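Local atomic coordinates of conjugal transfer protein TRWB (Escherichia coli, PDB entry 1E9R), a protein that probably couples DNA processing to transport in bacterial conjugation, as an ATPase-like hexamer resembling ring helicases and F1-ATPase. Residues S133-G138 with R211-D216; G150-R155 with E194-G199; T157-A162 with G190-S195. All blocks are in the same frame, centred on the assembly; numbering follows the deposited sequence.

Contact 1. Residues S133-G138 with R211-D216; sequences SVVPRG and RFVLSD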
loop_
_atom_site.group_PDB
_atom_site.type_symbol
_atom_site.label_atom_id
_atom_site.label_comp_id
_atom_site.label_asym_id
_atom_site.label_seq_id
_atom_site.Cartn_x
_atom_site.Cartn_y
_atom_site.Cartn_z
ATOM N N SER B 133 -20.757 -9.186 20.874
ATOM C CA SER B 133 -20.617 -10.638 20.670
ATOM C C SER B 133 -21.490 -11.112 19.519
ATOM O O SER B 133 -21.083 -11.951 18.718
ATOM C CB SER B 133 -21.023 -11.405 21.930
ATOM O OG SER B 133 -20.187 -11.078 23.023
ATOM N N VAL B 134 -22.700 -10.566 19.454
ATOM C CA VAL B 134 -23.658 -10.907 18.404
ATOM C C VAL B 134 -23.194 -10.347 17.064
ATOM O O VAL B 134 -23.281 -11.013 16.039
ATOM C CB VAL B 134 -25.057 -10.332 18.737
ATOM C CG1 VAL B 134 -26.024 -10.604 17.598
ATOM C CG2 VAL B 134 -25.568 -10.941 20.032
ATOM N N VAL B 135 -22.703 -9.114 17.091
ATOM C CA VAL B 135 -22.209 -8.440 15.900
ATOM C C VAL B 135 -20.683 -8.252 16.012
ATOM O O VAL B 135 -20.195 -7.196 16.447
ATOM C CB VAL B 135 -22.890 -7.060 15.740
ATOM C CG1 VAL B 135 -22.466 -6.413 14.435
ATOM C CG2 VAL B 135 -24.402 -7.222 15.806
ATOM N N PRO B 136 -19.907 -9.277 15.624
ATOM C CA PRO B 136 -18.451 -9.138 15.720
ATOM C C PRO B 136 -17.880 -7.964 14.925
ATOM O O PRO B 136 -18.577 -7.329 14.121
ATOM C CB PRO B 136 -17.930 -10.503 15.258
ATOM C CG PRO B 136 -19.026 -11.041 14.410
ATOM C CD PRO B 136 -20.279 -10.612 15.130
ATOM N N ARG B 137 -16.604 -7.673 15.177
ATOM C CA ARG B 137 -15.921 -6.564 14.528
ATOM C C ARG B 137 -15.904 -6.696 13.016
ATOM O O ARG B 137 -15.767 -7.792 12.470
ATOM C CB ARG B 137 -14.490 -6.463 15.041
ATOM C CG ARG B 137 -14.384 -6.168 16.507
ATOM C CD ARG B 137 -14.961 -4.821 16.841
ATOM N NE ARG B 137 -14.736 -4.521 18.251
ATOM C CZ ARG B 137 -15.201 -3.449 18.880
ATOM N NH1 ARG B 137 -15.930 -2.553 18.225
ATOM N NH2 ARG B 137 -14.948 -3.279 20.172
ATOM N N GLY B 138 -16.040 -5.567 12.338
ATOM C CA GLY B 138 -16.030 -5.596 10.895
ATOM C C GLY B 138 -14.656 -5.924 10.341
ATOM O O GLY B 138 -13.628 -5.541 10.916
ATOM N N ARG B 211 -29.568 -2.369 9.522
ATOM C CA ARG B 211 -30.519 -3.409 9.125
ATOM C C ARG B 211 -29.831 -4.572 8.421
ATOM O O ARG B 211 -30.088 -5.738 8.713
ATOM C CB ARG B 211 -31.579 -2.808 8.204
ATOM C CG ARG B 211 -32.356 -1.677 8.846
ATOM C CD ARG B 211 -33.687 -2.155 9.407
ATOM N NE ARG B 211 -34.776 -1.990 8.451
ATOM C CZ ARG B 211 -36.050 -2.279 8.702
ATOM N NH1 ARG B 211 -36.417 -2.763 9.883
ATOM N NH2 ARG B 211 -36.968 -2.032 7.776
ATOM N N PHE B 212 -28.956 -4.244 7.484
ATOM C CA PHE B 212 -28.225 -5.254 6.740
ATOM C C PHE B 212 -27.308 -6.083 7.637
ATOM O O PHE B 212 -27.281 -7.304 7.537
ATOM C CB PHE B 212 -27.419 -4.593 5.626
ATOM C CG PHE B 212 -28.213 -4.328 4.395
ATOM C CD1 PHE B 212 -28.934 -5.356 3.790
ATOM C CD2 PHE B 212 -28.233 -3.063 3.825
ATOM C CE1 PHE B 212 -29.657 -5.129 2.635
ATOM C CE2 PHE B 212 -28.962 -2.823 2.659
ATOM C CZ PHE B 212 -29.672 -3.853 2.064
ATOM N N VAL B 213 -26.552 -5.431 8.510
ATOM C CA VAL B 213 -25.669 -6.173 9.397
ATOM C C VAL B 213 -26.500 -7.174 10.174
ATOM O O VAL B 213 -26.202 -8.358 10.177
ATOM C CB VAL B 213 -24.958 -5.254 10.412
ATOM C CG1 VAL B 213 -24.192 -6.086 11.414
ATOM C CG2 VAL B 213 -24.015 -4.315 9.689
ATOM N N LEU B 214 -27.546 -6.683 10.826
ATOM C CA LEU B 214 -28.428 -7.523 11.629
ATOM C C LEU B 214 -29.119 -8.613 10.820
ATOM O O LEU B 214 -29.391 -9.697 11.334
ATOM C CB LEU B 214 -29.470 -6.656 12.333
ATOM C CG LEU B 214 -29.200 -6.220 13.774
ATOM C CD1 LEU B 214 -27.715 -6.253 14.095
ATOM C CD2 LEU B 214 -29.787 -4.830 13.973
ATOM N N SER B 215 -29.405 -8.331 9.558
ATOM C CA SER B 215 -30.036 -9.329 8.709
ATOM C C SER B 215 -29.053 -10.483 8.501
ATOM O O SER B 215 -29.461 -11.625 8.300
ATOM C CB SER B 215 -30.424 -8.711 7.356
ATOM O OG SER B 215 -29.698 -9.305 6.289
ATOM N N ASP B 216 -27.756 -10.182 8.559
ATOM C CA ASP B 216 -26.725 -11.193 8.368
ATOM C C ASP B 216 -26.385 -11.935 9.642
ATOM O O ASP B 216 -26.136 -13.136 9.612
ATOM C CB ASP B 216 -25.429 -10.573 7.821
ATOM C CG ASP B 216 -25.579 -10.036 6.404
ATOM O OD1 ASP B 216 -26.298 -10.668 5.595
ATOM O OD2 ASP B 216 -24.961 -8.992 6.087
#
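Val135 meets helix 201-217 through both of its methyl groups, each with a partner of its own. CG1 lies 3.5 Å from CG1 of Val213, and CG2 lies 3.9 Å from CD1 of Leu214. With CG1 anti to the backbone nitrogen (chi1 -175°) and CG2 beside it, one methyl is turned to Val213 and the other to Leu214. Val213 points toward the loop, whereas Leu214 starts off to one side and brings only its end inward; both meet Val135 at about a right angle. The backbone leaves helix 126-134 at Val135, whose side chain points toward helix 201-217. Within the strand-free helical part of the chain, the contact joins the exit of one helix to another, with helix 141-163 beside both: Arg151 NE holds the carbonyl of Val135, Ala147 touches its side chain, and Leu153 backs Leu214, as do Thr176 and Thr177. On the neighbouring Phe212 the ring meets Tyr149 of a second subunit, with planes at about 45°. No hydrogen bond crosses between 133-138 and 211-216: the join is purely apolar, and polar ties to the loop come from outside the two segments, among them Arg151 and Glu144.

Contact 2. Residues G150-R155 with E194-G199; sequences GRLLLR and ESLFAG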
loop_
_atom_site.group_PDB
_atom_site.type_symbol
_atom_site.label_atom_id
_atom_site.label_comp_id
_atom_site.label_asym_id
_atom_site.label_seq_id
_atom_site.Cartn_x
_atom_site.Cartn_y
_atom_site.Cartn_z
ATOM N N GLY B 150 -25.195 -1.231 13.565
ATOM C CA GLY B 150 -25.948 -2.439 13.867
ATOM C C GLY B 150 -26.065 -2.729 15.361
ATOM O O GLY B 150 -27.122 -3.145 15.838
ATOM N N ARG B 151 -24.980 -2.509 16.104
ATOM C CA ARG B 151 -24.984 -2.738 17.541
ATOM C C ARG B 151 -25.881 -1.712 18.198
ATOM O O ARG B 151 -26.560 -2.020 19.177
ATOM C CB ARG B 151 -23.566 -2.647 18.110
ATOM C CG ARG B 151 -22.608 -3.587 17.409
ATOM C CD ARG B 151 -21.379 -3.959 18.218
ATOM N NE ARG B 151 -20.442 -4.684 17.363
ATOM C CZ ARG B 151 -19.503 -4.090 16.637
ATOM N NH1 ARG B 151 -19.375 -2.771 16.692
ATOM N NH2 ARG B 151 -18.725 -4.798 15.826
ATOM N N LEU B 152 -25.880 -0.490 17.662
ATOM C CA LEU B 152 -26.728 0.588 18.176
ATOM C C LEU B 152 -28.190 0.172 18.001
ATOM O O LEU B 152 -28.973 0.218 18.946
ATOM C CB LEU B 152 -26.488 1.895 17.414
ATOM C CG LEU B 152 -27.533 2.972 17.744
ATOM C CD1 LEU B 152 -27.398 3.408 19.199
ATOM C CD2 LEU B 152 -27.365 4.156 16.820
ATOM N N LEU B 153 -28.550 -0.230 16.785
ATOM C CA LEU B 153 -29.908 -0.667 16.505
ATOM C C LEU B 153 -30.241 -1.901 17.343
ATOM O O LEU B 153 -31.348 -2.026 17.870
ATOM C CB LEU B 153 -30.067 -0.989 15.018
ATOM C CG LEU B 153 -31.433 -1.541 14.590
ATOM C CD1 LEU B 153 -32.524 -0.599 15.011
ATOM C CD2 LEU B 153 -31.468 -1.729 13.094
ATOM N N LEU B 154 -29.276 -2.805 17.479
ATOM C CA LEU B 154 -29.497 -4.008 18.256
ATOM C C LEU B 154 -29.711 -3.738 19.734
ATOM O O LEU B 154 -30.741 -4.114 20.281
ATOM C CB LEU B 154 -28.333 -4.980 18.109
ATOM C CG LEU B 154 -28.534 -6.305 18.856
ATOM C CD1 LEU B 154 -29.620 -7.129 18.173
ATOM C CD2 LEU B 154 -27.217 -7.079 18.892
ATOM N N ARG B 155 -28.758 -3.079 20.386
ATOM C CA ARG B 155 -28.886 -2.845 21.819
ATOM C C ARG B 155 -30.094 -2.018 22.251
ATOM O O ARG B 155 -30.687 -2.289 23.297
ATOM C CB ARG B 155 -27.585 -2.261 22.389
ATOM C CG ARG B 155 -27.337 -0.798 22.132
ATOM C CD ARG B 155 -26.040 -0.358 22.805
ATOM N NE ARG B 155 -24.903 -0.437 21.898
ATOM C CZ ARG B 155 -24.486 0.577 21.146
ATOM N NH1 ARG B 155 -25.111 1.745 21.202
ATOM N NH2 ARG B 155 -23.457 0.420 20.326
ATOM N N GLU B 194 -33.568 6.923 18.872
ATOM C CA GLU B 194 -34.646 7.670 18.239
ATOM C C GLU B 194 -34.192 8.631 17.157
ATOM O O GLU B 194 -34.504 8.451 15.975
ATOM C CB GLU B 194 -35.437 8.448 19.276
ATOM C CG GLU B 194 -36.608 9.192 18.666
ATOM C CD GLU B 194 -37.430 9.949 19.703
ATOM O OE1 GLU B 194 -37.088 9.886 20.917
ATOM O OE2 GLU B 194 -38.418 10.608 19.291
ATOM N N SER B 195 -33.442 9.647 17.562
ATOM C CA SER B 195 -32.968 10.659 16.635
ATOM C C SER B 195 -31.665 10.367 15.896
ATOM O O SER B 195 -31.371 11.032 14.906
ATOM C CB SER B 195 -32.843 11.996 17.366
ATOM O OG SER B 195 -34.077 12.355 17.958
ATOM N N LEU B 196 -30.876 9.400 16.361
ATOM C CA LEU B 196 -29.609 9.095 15.688
ATOM C C LEU B 196 -29.828 8.537 14.292
ATOM O O LEU B 196 -29.024 8.775 13.397
ATOM C CB LEU B 196 -28.767 8.113 16.508
ATOM C CG LEU B 196 -28.017 8.766 17.672
ATOM C CD1 LEU B 196 -27.298 7.720 18.509
ATOM C CD2 LEU B 196 -27.030 9.776 17.116
ATOM N N PHE B 197 -30.925 7.813 14.098
ATOM C CA PHE B 197 -31.222 7.233 12.791
ATOM C C PHE B 197 -32.229 8.035 11.964
ATOM O O PHE B 197 -32.855 7.493 11.050
ATOM C CB PHE B 197 -31.737 5.798 12.957
ATOM C CG PHE B 197 -30.665 4.804 13.306
ATOM C CD1 PHE B 197 -29.477 4.760 12.578
ATOM C CD2 PHE B 197 -30.836 3.917 14.365
ATOM C CE1 PHE B 197 -28.466 3.846 12.899
ATOM C CE2 PHE B 197 -29.831 2.998 14.694
ATOM C CZ PHE B 197 -28.640 2.966 13.954
ATOM N N ALA B 198 -32.382 9.322 12.265
ATOM C CA ALA B 198 -33.331 10.153 11.530
ATOM C C ALA B 198 -32.844 11.583 11.337
ATOM O O ALA B 198 -31.957 12.054 12.056
ATOM C CB ALA B 198 -34.674 10.151 12.255
ATOM N N GLY B 199 -33.408 12.261 10.340
ATOM C CA GLY B 199 -33.041 13.644 10.103
ATOM C C GLY B 199 -32.247 13.997 8.861
ATOM O O GLY B 199 -32.220 15.161 8.461
#
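Phe197 reaches from the loop toward helix 141-163 and meets the side chain of Leu152 coming from the opposite direction. Followed outward, Leu152 leaves the helix with CB aimed at the loop and CG anti to the backbone nitrogen (chi1 169°), which carries the branch point to the ring: CG lies 3.8 Å from CE2 of Phe197. From there CD2 goes furthest, coming to 3.4 Å from CZ and 3.5 Å from CE2 of Phe197, an oblique approach to the far end of the ring. The same methyl has a second neighbour, CD1 of Leu196 at 3.9 Å, so CD2 fits between the side chains of two consecutive loop residues. Leu196 and Phe197 are the central pair of a type I beta turn running from Ser195 to Ala198, in the connection between helices 181-188 and 201-217 of this all-helical part of the chain; the turn sends both side chains to the helix. Leu153 adds a smaller touch, its CB lying 4.0 Å from CE2 of Phe197, and it packs beyond on Leu184, Leu188, Leu207 and Ala210. Leu188 and Leu207 also touch Phe197, whose carbonyl accepts from Arg185 NE. Another subunit also packs here: its Phe212 touches Leu152 and Phe197, its Ser215 touches Leu196, and the carbonyl of its Ile178 is hydrogen-bonded to Ser195 OG.

Contact 3. Residues T157-A162 with G190-S195; sequences TAKKLA and GTLAES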
loop_
_atom_site.group_PDB
_atom_site.type_symbol
_atom_site.label_atom_id
_atom_site.label_comp_id
_atom_site.label_asym_id
_atom_site.label_seq_id
_atom_site.Cartn_x
_atom_site.Cartn_y
_atom_site.Cartn_z
ATOM N N THR B 157 -33.053 -1.695 20.451
ATOM C CA THR B 157 -34.264 -2.459 20.160
ATOM C C THR B 157 -34.455 -3.538 21.216
ATOM O O THR B 157 -35.522 -3.655 21.807
ATOM C CB THR B 157 -34.193 -3.133 18.773
ATOM O OG1 THR B 157 -34.050 -2.129 17.768
ATOM C CG2 THR B 157 -35.461 -3.933 18.492
ATOM N N ALA B 158 -33.407 -4.321 21.451
ATOM C CA ALA B 158 -33.452 -5.396 22.432
ATOM C C ALA B 158 -33.729 -4.859 23.828
ATOM O O ALA B 158 -34.488 -5.462 24.580
ATOM C CB ALA B 158 -32.141 -6.168 22.422
ATOM N N LYS B 159 -33.118 -3.729 24.172
ATOM C CA LYS B 159 -33.317 -3.128 25.490
ATOM C C LYS B 159 -34.789 -2.782 25.732
ATOM O O LYS B 159 -35.300 -2.974 26.835
ATOM C CB LYS B 159 -32.468 -1.865 25.631
ATOM C CG LYS B 159 -32.361 -1.342 27.047
ATOM C CD LYS B 159 -31.691 0.035 27.086
ATOM C CE LYS B 159 -30.279 0.033 26.469
ATOM N NZ LYS B 159 -29.609 1.379 26.548
ATOM N N LYS B 160 -35.465 -2.275 24.701
ATOM C CA LYS B 160 -36.881 -1.909 24.804
ATOM C C LYS B 160 -37.792 -3.139 24.884
ATOM O O LYS B 160 -38.745 -3.159 25.665
ATOM C CB LYS B 160 -37.301 -1.038 23.618
ATOM C CG LYS B 160 -38.736 -0.539 23.711
ATOM C CD LYS B 160 -39.061 0.504 22.637
ATOM C CE LYS B 160 -40.521 0.950 22.717
ATOM N NZ LYS B 160 -40.847 2.023 21.732
ATOM N N LEU B 161 -37.505 -4.151 24.071
ATOM C CA LEU B 161 -38.271 -5.390 24.089
ATOM C C LEU B 161 -38.190 -6.013 25.486
ATOM O O LEU B 161 -39.184 -6.498 26.024
ATOM C CB LEU B 161 -37.722 -6.369 23.049
ATOM C CG LEU B 161 -38.035 -6.039 21.591
ATOM C CD1 LEU B 161 -37.296 -6.999 20.689
ATOM C CD2 LEU B 161 -39.535 -6.132 21.352
ATOM N N ALA B 162 -36.997 -5.998 26.073
ATOM C CA ALA B 162 -36.807 -6.538 27.414
ATOM C C ALA B 162 -37.632 -5.732 28.417
ATOM O O ALA B 162 -38.174 -6.287 29.372
ATOM C CB ALA B 162 -35.337 -6.490 27.793
ATOM N N GLY B 190 -38.307 7.127 21.867
ATOM C CA GLY B 190 -38.230 6.852 23.284
ATOM C C GLY B 190 -36.936 6.160 23.674
ATOM O O GLY B 190 -36.620 6.047 24.860
ATOM N N THR B 191 -36.185 5.680 22.683
ATOM C CA THR B 191 -34.906 5.023 22.953
ATOM C C THR B 191 -33.759 5.947 22.561
ATOM O O THR B 191 -33.976 7.000 21.939
ATOM C CB THR B 191 -34.740 3.728 22.149
ATOM O OG1 THR B 191 -34.667 4.041 20.751
ATOM C CG2 THR B 191 -35.905 2.797 22.400
ATOM N N LEU B 192 -32.542 5.548 22.919
ATOM C CA LEU B 192 -31.363 6.335 22.594
ATOM C C LEU B 192 -31.117 6.405 21.089
ATOM O O LEU B 192 -30.371 7.265 20.621
ATOM C CB LEU B 192 -30.140 5.752 23.294
ATOM C CG LEU B 192 -30.139 5.879 24.818
ATOM C CD1 LEU B 192 -28.888 5.218 25.379
ATOM C CD2 LEU B 192 -30.193 7.356 25.209
ATOM N N ALA B 193 -31.762 5.515 20.339
ATOM C CA ALA B 193 -31.605 5.474 18.888
ATOM C C ALA B 193 -32.683 6.256 18.136
ATOM O O ALA B 193 -32.708 6.262 16.899
ATOM C CB ALA B 193 -31.603 4.027 18.407
ATOM N N GLU B 194 -33.568 6.923 18.872
ATOM C CA GLU B 194 -34.646 7.670 18.239
ATOM C C GLU B 194 -34.192 8.631 17.157
ATOM O O GLU B 194 -34.504 8.451 15.975
ATOM C CB GLU B 194 -35.437 8.448 19.276
ATOM C CG GLU B 194 -36.608 9.192 18.666
ATOM C CD GLU B 194 -37.430 9.949 19.703
ATOM O OE1 GLU B 194 -37.088 9.886 20.917
ATOM O OE2 GLU B 194 -38.418 10.608 19.291
ATOM N N SER B 195 -33.442 9.647 17.562
ATOM C CA SER B 195 -32.968 10.659 16.635
ATOM C C SER B 195 -31.665 10.367 15.896
ATOM O O SER B 195 -31.371 11.032 14.906
ATOM C CB SER B 195 -32.843 11.996 17.366
ATOM O OG SER B 195 -34.077 12.355 17.958
#
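Two lysines of one helix, Lys159 and Lys160, meet a turn with no hydrogen bond or salt bridge between the segments, their ammonium groups being held elsewhere. Lys160 runs out fully extended and lays its CD methylene 3.9 Å from CG2 of Thr191, the side chains crossing at about a right angle. Its NZ goes on to the carbonyl of Phe187 and makes a cation-pi contact with that residue's ring. Lys159 instead bends at its third torsion (chi3 -58°), which brings NZ to 4.1 Å from CD1 of Leu192, a loose contact. Glu156, on the same helix, pairs with Lys159 NZ and also accepts from Leu192 N. Thr191 turns its methyl to the helix and its hydroxyl back into the loop: OG1 accepts from Ala193 N at 3.3 Å, an ST turn, and is also hydrogen-bonded to the carbonyl of Leu188. Glu194 N to Thr191 O closes a type I beta turn; just before it, Gly190 N meets Glu194 OE1 at 3.2 Å, from above the carboxylate plane. The contact joins the later part of helix 141-163 to the loop following helix 181-188, with helix 169-178 against Thr157 and Leu161, and helix 126-134 reaching Lys159 through Trp127.

How the contacts relate
All three contacts belong to one helical region set to one side of the chain's centre. Contacts 2 and 3 use successive parts of helix 141-163 against one loop, share Glu194 and Ser195, and have centres about 8 Å apart; Leu152 CG and Ala193 CB, 4.3 Å apart, bridge them. Contact 1, about 14 Å from contact 2 between centres, touches it through Arg151 and where Leu214 CD1 packs 3.6 Å from Gly150 O. Contact 1 faces one neighbouring subunit, contacts 2 and 3 another, as two halves of one interface: Arg211, Phe212 and Ser215 of one subunit pack on Ser195, Leu152 and Leu196 of the next. None includes the probable P-loop, whose backbone amides lie on a sulfate.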